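Adenylation domain (Streptomyces sp., PDB 5N9X) is an adenylation domain of the ANL superfamily, with a large AMP-binding part and a smaller C-terminal part, and holds ATP and threonine in this model. Local coordinates at residues D450-V455 with G514-A519; V466-A471 with P506-T511. All coordinates share one frame; numbering follows the deposited sequence.

Interaction 1 (D450-V455 with G514-A519); sequences DAVVWV and GKADRA. With ATP (adenosine-5'-triphosphate), chain D; THR (threonine), chain C.
In the small C-terminal domain of this AMP-binding enzyme, edge strand 450-457 packs against the turn that leads from the ligand-binding Lys-515 into the last helix, and Arg-518 and Val-452 carry the contact. The Arg-518 side chain bends at its third torsion (chi3 69°), which swings the guanidinium back onto the strand. Its NH2 lies 2.6 Å from Val-453 O, with the oxygen at the edge of the guanidinium and in its plane; the bond is weak because the N-H to oxygen angle is just 126°. CG1 of Val-452 sits over one face of the same group, 4.0 Å from NH1 of Arg-518, displaced toward the rim. A branched aliphatic residue suits this place, since it can cover a flat cation without competing for its N-H groups. The guanidinium has its strongest polar partner in Glu-439 of helix 435-443, through a salt bridge from NH1. The same carboxylate oxygen of Glu-439 also accepts the backbone N of Val-453, so strand and both helices meet at this glutamate.

Helix 518-528 begins here: Asp-517 is its N-cap, and its carboxylate makes a weak bond to the backbone N of Ser-520. Just before it, the small Ala-516 lets the chain pass close to the strand, its CB 4.1 Å from Val-452 CG2. Lys-515 leaves in the other direction with its chain extended beyond CG, long enough to put NZ 2.6 Å from O of the bound threonine in a hydrogen bond. A weak bond of 3.3 Å joins Lys-515 NZ to O2B of ATP.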
ATOM      1  N   ASP A 450       7.199  15.209  10.984  1.00 21.28           N
ATOM      2  CA  ASP A 450       6.255  14.138  11.290  1.00 20.76           C
ATOM      3  C   ASP A 450       6.088  13.871  12.776  1.00 21.60           C
ATOM      4  O   ASP A 450       7.007  14.094  13.564  1.00 25.60           O
ATOM      5  CB  ASP A 450       6.703  12.850  10.597  1.00 26.59           C
ATOM      6  CG  ASP A 450       5.549  12.077  10.007  1.00 31.08           C
ATOM      7  OD1 ASP A 450       4.436  12.088  10.591  1.00 37.87           O
ATOM      8  OD2 ASP A 450       5.760  11.469   8.935  1.00 49.15           O
ATOM      9  N   ALA A 451       4.922  13.356  13.154  1.00 29.30           N
ATOM     10  CA  ALA A 451       4.648  13.035  14.552  1.00 28.21           C
ATOM     11  C   ALA A 451       3.846  11.736  14.724  1.00 21.24           C
ATOM     12  O   ALA A 451       2.992  11.418  13.912  1.00 21.52           O
ATOM     13  CB  ALA A 451       3.908  14.196  15.207  1.00 27.99           C
ATOM     14  N   VAL A 452       4.129  11.001  15.798  1.00 25.64           N
ATOM     15  CA  VAL A 452       3.328   9.848  16.212  1.00 17.47           C
ATOM     16  C   VAL A 452       2.901  10.052  17.662  1.00 17.41           C
ATOM     17  O   VAL A 452       3.753  10.218  18.540  1.00 18.84           O
ATOM     18  CB  VAL A 452       4.111   8.533  16.085  1.00 22.87           C
ATOM     19  CG1 VAL A 452       3.321   7.349  16.665  1.00 19.00           C
ATOM     20  CG2 VAL A 452       4.493   8.288  14.649  1.00 21.78           C
ATOM     21  N   VAL A 453       1.596  10.061  17.913  1.00 16.07           N
ATOM     22  CA  VAL A 453       1.100  10.298  19.258  1.00 17.43           C
ATOM     23  C   VAL A 453       0.337   9.072  19.727  1.00 17.08           C
ATOM     24  O   VAL A 453      -0.529   8.575  19.004  1.00 17.46           O
ATOM     25  CB  VAL A 453       0.174  11.540  19.333  1.00 20.26           C
ATOM     26  CG1 VAL A 453      -0.370  11.717  20.750  1.00 18.95           C
ATOM     27  CG2 VAL A 453       0.898  12.793  18.878  1.00 21.64           C
ATOM     28  N   TRP A 454       0.655   8.565  20.915  1.00 14.04           N
ATOM     29  CA  TRP A 454      -0.097   7.421  21.445  1.00 27.60           C
ATOM     30  C   TRP A 454      -0.246   7.429  22.970  1.00 18.31           C
ATOM     31  O   TRP A 454       0.398   8.206  23.666  1.00 17.63           O
ATOM     32  CB  TRP A 454       0.549   6.101  20.986  1.00 13.87           C
ATOM     33  CG  TRP A 454       1.826   5.741  21.659  1.00 16.75           C
ATOM     34  CD1 TRP A 454       2.019   4.769  22.608  1.00 19.33           C
ATOM     35  CD2 TRP A 454       3.105   6.326  21.421  1.00 15.53           C
ATOM     36  NE1 TRP A 454       3.345   4.717  22.970  1.00 12.92           N
ATOM     37  CE2 TRP A 454       4.034   5.663  22.260  1.00 13.39           C
ATOM     38  CE3 TRP A 454       3.558   7.360  20.589  1.00 14.57           C
ATOM     39  CZ2 TRP A 454       5.387   5.994  22.282  1.00 16.87           C
ATOM     40  CZ3 TRP A 454       4.897   7.695  20.611  1.00 14.31           C
ATOM     41  CH2 TRP A 454       5.802   7.017  21.455  1.00 21.40           C
ATOM     42  N   VAL A 455      -1.132   6.583  23.473  1.00 15.08           N
ATOM     43  CA  VAL A 455      -1.195   6.334  24.904  1.00 26.76           C
ATOM     44  C   VAL A 455      -0.132   5.295  25.259  1.00 19.55           C
ATOM     45  O   VAL A 455      -0.075   4.228  24.681  1.00 20.92           O
ATOM     46  CB  VAL A 455      -2.598   5.868  25.352  1.00 23.77           C
ATOM     47  CG1 VAL A 455      -2.627   5.627  26.871  1.00 18.55           C
ATOM     48  CG2 VAL A 455      -3.634   6.925  24.978  1.00 12.93           C
ATOM     49  N   GLY A 514       6.572   1.883   3.806  1.00 22.82           N
ATOM     50  CA  GLY A 514       6.890   3.273   4.086  1.00 21.64           C
ATOM     51  C   GLY A 514       6.062   4.027   5.130  1.00 25.41           C
ATOM     52  O   GLY A 514       6.329   5.208   5.386  1.00 29.05           O
ATOM     53  N   LYS A 515       5.057   3.392   5.730  1.00 29.14           N
ATOM     54  CA  LYS A 515       4.340   4.051   6.833  1.00 32.82           C
ATOM     55  C   LYS A 515       5.131   4.032   8.158  1.00 30.97           C
ATOM     56  O   LYS A 515       6.035   3.205   8.354  1.00 19.37           O
ATOM     57  CB  LYS A 515       2.959   3.418   7.055  1.00 21.65           C
ATOM     58  CG  LYS A 515       2.034   3.526   5.877  1.00 23.78           C
ATOM     59  CD  LYS A 515       0.790   2.680   6.078  1.00 32.31           C
ATOM     60  CE  LYS A 515       0.090   2.427   4.765  1.00 29.19           C
ATOM     61  NZ  LYS A 515      -1.197   1.723   4.943  1.00 27.91           N
ATOM     62  N   ALA A 516       4.777   4.956   9.049  1.00 18.68           N
ATOM     63  CA  ALA A 516       5.313   4.975  10.408  1.00 18.98           C
ATOM     64  C   ALA A 516       4.889   3.728  11.177  1.00 20.24           C
ATOM     65  O   ALA A 516       3.699   3.428  11.287  1.00 18.08           O
ATOM     66  CB  ALA A 516       4.851   6.220  11.134  1.00 20.08           C
ATOM     67  N   ASP A 517       5.870   3.004  11.701  1.00 21.79           N
ATOM     68  CA  ASP A 517       5.607   1.803  12.483  1.00 17.69           C
ATOM     69  C   ASP A 517       5.340   2.245  13.920  1.00 18.98           C
ATOM     70  O   ASP A 517       6.260   2.654  14.633  1.00 20.78           O
ATOM     71  CB  ASP A 517       6.803   0.845  12.382  1.00 28.00           C
ATOM     72  CG  ASP A 517       6.580  -0.507  13.084  1.00 30.94           C
ATOM     73  OD1 ASP A 517       5.559  -0.709  13.798  1.00 31.55           O
ATOM     74  OD2 ASP A 517       7.461  -1.380  12.884  1.00 27.44           O
ATOM     75  N   ARG A 518       4.075   2.190  14.323  1.00 21.56           N
ATOM     76  CA  ARG A 518       3.625   2.681  15.624  1.00 17.37           C
ATOM     77  C   ARG A 518       4.148   1.806  16.788  1.00 27.22           C
ATOM     78  O   ARG A 518       4.660   2.334  17.801  1.00 17.62           O
ATOM     79  CB  ARG A 518       2.081   2.781  15.658  1.00 14.49           C
ATOM     80  CG  ARG A 518       1.462   3.763  14.606  1.00 15.17           C
ATOM     81  CD  ARG A 518      -0.078   3.974  14.769  1.00 15.07           C
ATOM     82  NE  ARG A 518      -0.402   4.710  15.995  1.00 17.37           N
ATOM     83  CZ  ARG A 518      -0.490   6.037  16.107  1.00 22.13           C
ATOM     84  NH1 ARG A 518      -0.353   6.832  15.054  1.00 21.30           N
ATOM     85  NH2 ARG A 518      -0.769   6.574  17.286  1.00 27.52           N
ATOM     86  N   ALA A 519       4.033   0.483  16.639  1.00 22.20           N
ATOM     87  CA  ALA A 519       4.587  -0.469  17.620  1.00 23.63           C
ATOM     88  C   ALA A 519       6.103  -0.309  17.798  1.00 21.19           C
ATOM     89  O   ALA A 519       6.632  -0.512  18.890  1.00 29.21           O
ATOM     90  CB  ALA A 519       4.263  -1.898  17.215  1.00 16.73           C
TER
HETATM   91  PG  ATP D 602      -4.036  -3.698   8.669  1.00 74.44           P
HETATM   92  O1G ATP D 602      -5.291  -3.068   9.263  1.00 65.76           O
HETATM   93  O2G ATP D 602      -3.326  -4.640   9.592  1.00 60.14           O
HETATM   94  O3G ATP D 602      -4.236  -4.356   7.315  1.00 69.88           O
HETATM   95  PB  ATP D 602      -2.888  -1.348   7.358  1.00 66.01           P
HETATM   96  O1B ATP D 602      -4.053  -0.441   7.765  1.00 53.25           O
HETATM   97  O2B ATP D 602      -1.547  -0.757   7.061  1.00 42.90           O
HETATM   98  O3B ATP D 602      -2.907  -2.497   8.515  1.00 71.98           O
HETATM   99  PA  ATP D 602      -3.266  -1.795   4.647  1.00 65.66           P
HETATM  100  O1A ATP D 602      -4.394  -2.513   3.946  1.00 36.62           O
HETATM  101  O2A ATP D 602      -1.885  -1.815   4.001  1.00 50.69           O
HETATM  102  O3A ATP D 602      -3.210  -2.342   6.145  1.00 60.53           O
HETATM  103  O5' ATP D 602      -3.634  -0.249   5.032  1.00 43.86           O
HETATM  104  C5' ATP D 602      -4.905   0.368   4.830  1.00 32.94           C
HETATM  105  C4' ATP D 602      -5.134   1.462   5.876  1.00 30.33           C
HETATM  106  O4' ATP D 602      -4.522   2.683   5.489  1.00 21.25           O
HETATM  107  C3' ATP D 602      -6.591   1.759   6.179  1.00 25.22           C
HETATM  108  O3' ATP D 602      -6.876   1.173   7.445  1.00 38.62           O
HETATM  109  C2' ATP D 602      -6.698   3.259   6.268  1.00 23.37           C
HETATM  110  O2' ATP D 602      -6.757   3.622   7.645  1.00 22.77           O
HETATM  111  C1' ATP D 602      -5.403   3.795   5.697  1.00 29.69           C
HETATM  112  N9  ATP D 602      -5.617   4.486   4.387  1.00 25.52           N
HETATM  113  C8  ATP D 602      -5.407   3.937   3.170  1.00 21.22           C
HETATM  114  N7  ATP D 602      -5.676   4.796   2.160  1.00 16.44           N
HETATM  115  C5  ATP D 602      -6.064   5.949   2.732  1.00 18.58           C
HETATM  116  C6  ATP D 602      -6.487   7.274   2.225  1.00 14.02           C
HETATM  117  N6  ATP D 602      -6.543   7.507   0.900  1.00 12.66           N
HETATM  118  N1  ATP D 602      -6.820   8.219   3.127  1.00 13.70           N
HETATM  119  C2  ATP D 602      -6.785   7.948   4.448  1.00 22.43           C
HETATM  120  N3  ATP D 602      -6.397   6.776   4.998  1.00 19.77           N
HETATM  121  C4  ATP D 602      -6.031   5.742   4.199  1.00 23.10           C
HETATM  122  N   THR C 601      -3.562  -0.829  -0.089  1.00 16.63           N
HETATM  123  CA  THR C 601      -2.556   0.145   0.360  1.00 26.72           C
HETATM  124  C   THR C 601      -2.633   0.184   1.859  1.00 28.26           C
HETATM  125  O   THR C 601      -1.836   0.758   2.628  1.00 20.35           O
HETATM  126  CB  THR C 601      -2.797   1.570  -0.193  1.00 23.24           C
HETATM  127  OG1 THR C 601      -4.174   1.949   0.009  1.00 19.43           O
HETATM  128  CG2 THR C 601      -2.443   1.632  -1.674  1.00 14.32           C
HETATM  129  OXT THR C 601      -3.620  -0.408   2.275  1.00 28.08           O

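Interaction 2 (V466-A471 with P506-T511); sequences VCAYTA and PELPRT
Thr-470 holds CG2 beside its backbone N and anti to its carbonyl carbon, with OG1 between the two (chi1 47°), and this rotation presents the methyl rather than the hydroxyl to the loop 506-511. Leu-508 answers with CG likewise beside its own backbone N (chi1 -68°), which brings round to the strand the branched end of a side chain whose CB points neither at the strand nor away from it. The methyl lies against the backbone of the loop: Thr-470 CG2 is 3.6 Å from Glu-507 C and equally 3.6 Å from Leu-508 N, so it rests on the peptide that joins the two residues. It also meets the leucine itself, with Thr-470 CG2 3.9 Å from Leu-508 CG. Further back along the strand, CB of Ala-468 is 4.3 Å from Leu-508 CD2, and its small side chain leaves room for the larger one.

All of this is van der Waals contact. Threonine fits its buried position because its two branches serve different partners: the methyl packs on the loop, while OG1 receives a weak hydrogen bond from the backbone N of Asp-450 on the adjoining strand. Glu-507 and Pro-506 touch through the backbone, and the CA-to-CA approach is shortest, 5.9 Å, between Thr-470 and Glu-507. The CB atoms of Pro-506 and Glu-507 turn away from the strand, as suits two exposed residues.

Strand 463-470 is the middle one of a three-stranded sheet, antiparallel to 450-457 and parallel to 501-505. The loop 506-511 leaves the latter and crosses over the middle strand, and Leu-508 reaches as far as Asp-450 and Val-452 on strand 450-457, while helix 518-528 brings Val-521 against both Ala-468 and Pro-509.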
ATOM      1  N   VAL A 466       1.808  10.350  24.871  1.00 22.28           N
ATOM      2  CA  VAL A 466       3.212  10.483  24.513  1.00 24.66           C
ATOM      3  C   VAL A 466       3.319  10.842  23.027  1.00 19.67           C
ATOM      4  O   VAL A 466       2.417  10.541  22.247  1.00 18.70           O
ATOM      5  CB  VAL A 466       3.973   9.174  24.869  1.00 24.32           C
ATOM      6  CG1 VAL A 466       5.310   9.089  24.200  1.00 27.70           C
ATOM      7  CG2 VAL A 466       4.141   9.084  26.364  1.00 22.33           C
ATOM      8  N   CYS A 467       4.389  11.540  22.660  1.00 17.10           N
ATOM      9  CA  CYS A 467       4.631  11.900  21.271  1.00 18.16           C
ATOM     10  C   CYS A 467       6.069  11.653  20.853  1.00 18.43           C
ATOM     11  O   CYS A 467       7.005  12.049  21.550  1.00 18.30           O
ATOM     12  CB  CYS A 467       4.286  13.368  21.017  1.00 13.98           C
ATOM     13  SG  CYS A 467       4.805  13.956  19.379  1.00 19.05           S
ATOM     14  N   ALA A 468       6.241  11.005  19.707  1.00 15.18           N
ATOM     15  CA  ALA A 468       7.526  11.062  19.019  1.00 16.53           C
ATOM     16  C   ALA A 468       7.365  11.935  17.758  1.00 21.33           C
ATOM     17  O   ALA A 468       6.300  11.969  17.122  1.00 16.88           O
ATOM     18  CB  ALA A 468       8.027   9.676  18.669  1.00 12.90           C
ATOM     19  N   TYR A 469       8.416  12.657  17.409  1.00 20.23           N
ATOM     20  CA  TYR A 469       8.345  13.556  16.271  1.00 27.77           C
ATOM     21  C   TYR A 469       9.727  13.746  15.636  1.00 22.91           C
ATOM     22  O   TYR A 469      10.754  13.540  16.281  1.00 19.16           O
ATOM     23  CB  TYR A 469       7.773  14.920  16.694  1.00 21.44           C
ATOM     24  CG  TYR A 469       8.744  15.683  17.570  1.00 25.72           C
ATOM     25  CD1 TYR A 469       8.945  15.319  18.894  1.00 17.73           C
ATOM     26  CD2 TYR A 469       9.487  16.737  17.058  1.00 17.81           C
ATOM     27  CE1 TYR A 469       9.832  15.993  19.689  1.00 18.06           C
ATOM     28  CE2 TYR A 469      10.383  17.419  17.845  1.00 19.68           C
ATOM     29  CZ  TYR A 469      10.550  17.047  19.159  1.00 27.62           C
ATOM     30  OH  TYR A 469      11.443  17.732  19.948  1.00 29.72           O
ATOM     31  N   THR A 470       9.734  14.186  14.384  1.00 21.45           N
ATOM     32  CA  THR A 470      10.974  14.391  13.646  1.00 26.04           C
ATOM     33  C   THR A 470      11.082  15.824  13.141  1.00 25.22           C
ATOM     34  O   THR A 470      10.068  16.500  12.974  1.00 35.97           O
ATOM     35  CB  THR A 470      11.077  13.420  12.452  1.00 31.56           C
ATOM     36  OG1 THR A 470       9.843  13.429  11.729  1.00 33.01           O
ATOM     37  CG2 THR A 470      11.333  11.995  12.951  1.00 26.96           C
ATOM     38  N   ALA A 471      12.306  16.281  12.900  1.00 28.72           N
ATOM     39  CA  ALA A 471      12.547  17.617  12.352  1.00 33.86           C
ATOM     40  C   ALA A 471      12.905  17.545  10.869  1.00 39.18           C
ATOM     41  O   ALA A 471      12.951  18.560  10.170  1.00 50.73           O
ATOM     42  CB  ALA A 471      13.650  18.318  13.134  1.00 33.68           C
ATOM     43  N   PRO A 506      15.567  11.168  14.920  1.00 29.78           N
ATOM     44  CA  PRO A 506      16.152  11.594  13.633  1.00 35.56           C
ATOM     45  C   PRO A 506      15.246  11.229  12.449  1.00 32.88           C
ATOM     46  O   PRO A 506      15.106  11.992  11.489  1.00 24.62           O
ATOM     47  CB  PRO A 506      17.486  10.829  13.572  1.00 36.95           C
ATOM     48  CG  PRO A 506      17.816  10.511  14.993  1.00 35.38           C
ATOM     49  CD  PRO A 506      16.479  10.292  15.676  1.00 31.04           C
ATOM     50  N   GLU A 507      14.642  10.046  12.538  1.00 33.49           N
ATOM     51  CA  GLU A 507      13.620   9.581  11.597  1.00 30.25           C
ATOM     52  C   GLU A 507      12.637   8.720  12.383  1.00 27.56           C
ATOM     53  O   GLU A 507      13.003   8.159  13.406  1.00 25.62           O
ATOM     54  CB  GLU A 507      14.219   8.751  10.439  1.00 39.39           C
ATOM     55  CG  GLU A 507      15.724   8.906  10.177  1.00 37.77           C
ATOM     56  CD  GLU A 507      16.263   7.836   9.216  1.00 49.39           C
ATOM     57  OE1 GLU A 507      15.538   6.848   8.966  1.00 50.71           O
ATOM     58  OE2 GLU A 507      17.411   7.975   8.719  1.00 50.07           O
ATOM     59  N   LEU A 508      11.403   8.594  11.908  1.00 28.76           N
ATOM     60  CA  LEU A 508      10.488   7.627  12.493  1.00 22.89           C
ATOM     61  C   LEU A 508      10.806   6.264  11.880  1.00 33.16           C
ATOM     62  O   LEU A 508      11.158   6.188  10.699  1.00 32.36           O
ATOM     63  CB  LEU A 508       9.033   8.015  12.232  1.00 23.98           C
ATOM     64  CG  LEU A 508       8.504   9.267  12.940  1.00 24.34           C
ATOM     65  CD1 LEU A 508       7.052   9.529  12.595  1.00 23.51           C
ATOM     66  CD2 LEU A 508       8.699   9.201  14.450  1.00 21.88           C
ATOM     67  N   PRO A 509      10.704   5.186  12.680  1.00 33.10           N
ATOM     68  CA  PRO A 509      10.872   3.835  12.140  1.00 25.58           C
ATOM     69  C   PRO A 509       9.768   3.507  11.157  1.00 29.73           C
ATOM     70  O   PRO A 509       8.650   3.991  11.345  1.00 23.13           O
ATOM     71  CB  PRO A 509      10.795   2.944  13.385  1.00 25.92           C
ATOM     72  CG  PRO A 509      10.003   3.734  14.361  1.00 25.05           C
ATOM     73  CD  PRO A 509      10.440   5.156  14.132  1.00 33.97           C
ATOM     74  N   ARG A 510      10.077   2.687  10.150  1.00 27.88           N
ATOM     75  CA  ARG A 510       9.204   2.467   9.001  1.00 24.15           C
ATOM     76  C   ARG A 510       8.977   0.990   8.724  1.00 23.91           C
ATOM     77  O   ARG A 510       9.946   0.239   8.613  1.00 20.57           O
ATOM     78  CB  ARG A 510       9.826   3.085   7.746  1.00 33.76           C
ATOM     79  CG  ARG A 510      10.112   4.565   7.772  1.00 32.83           C
ATOM     80  CD  ARG A 510       8.884   5.434   7.696  1.00 36.87           C
ATOM     81  NE  ARG A 510       9.270   6.837   7.762  1.00 34.66           N
ATOM     82  CZ  ARG A 510       8.413   7.838   7.898  1.00 38.81           C
ATOM     83  NH1 ARG A 510       7.113   7.594   7.930  1.00 39.62           N
ATOM     84  NH2 ARG A 510       8.852   9.084   7.974  1.00 42.85           N
ATOM     85  N   THR A 511       7.708   0.585   8.587  1.00 32.85           N
ATOM     86  CA  THR A 511       7.366  -0.710   7.996  1.00 28.02           C
ATOM     87  C   THR A 511       7.649  -0.637   6.480  1.00 32.02           C
ATOM     88  O   THR A 511       7.800   0.455   5.933  1.00 27.27           O
ATOM     89  CB  THR A 511       5.893  -1.107   8.267  1.00 29.02           C
ATOM     90  OG1 THR A 511       5.064   0.047   8.167  1.00 26.16           O
ATOM     91  CG2 THR A 511       5.728  -1.694   9.667  1.00 29.11           C
TER

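In the fold
Interactions 1 and 2 have centres about 7 Å apart and share one sheet, in which strands 450-457 and 463-470 are neighbours. Backbone pairing joins them: Val-452 N is 2.7 Å from Ala-468 O, and Trp-454 O is 2.8 Å from Val-466 N, both probable hydrogen bonds. The loop 506-511 of interaction 2 runs on in the chain toward 514-519 of interaction 1, and Thr-511 OG1 makes a weak hydrogen bond with Lys-515 O. Of these segments it is Lys-515 that touches ATP and threonine. The side chain of Arg-518 is about 10 Å from the bound magnesium ion.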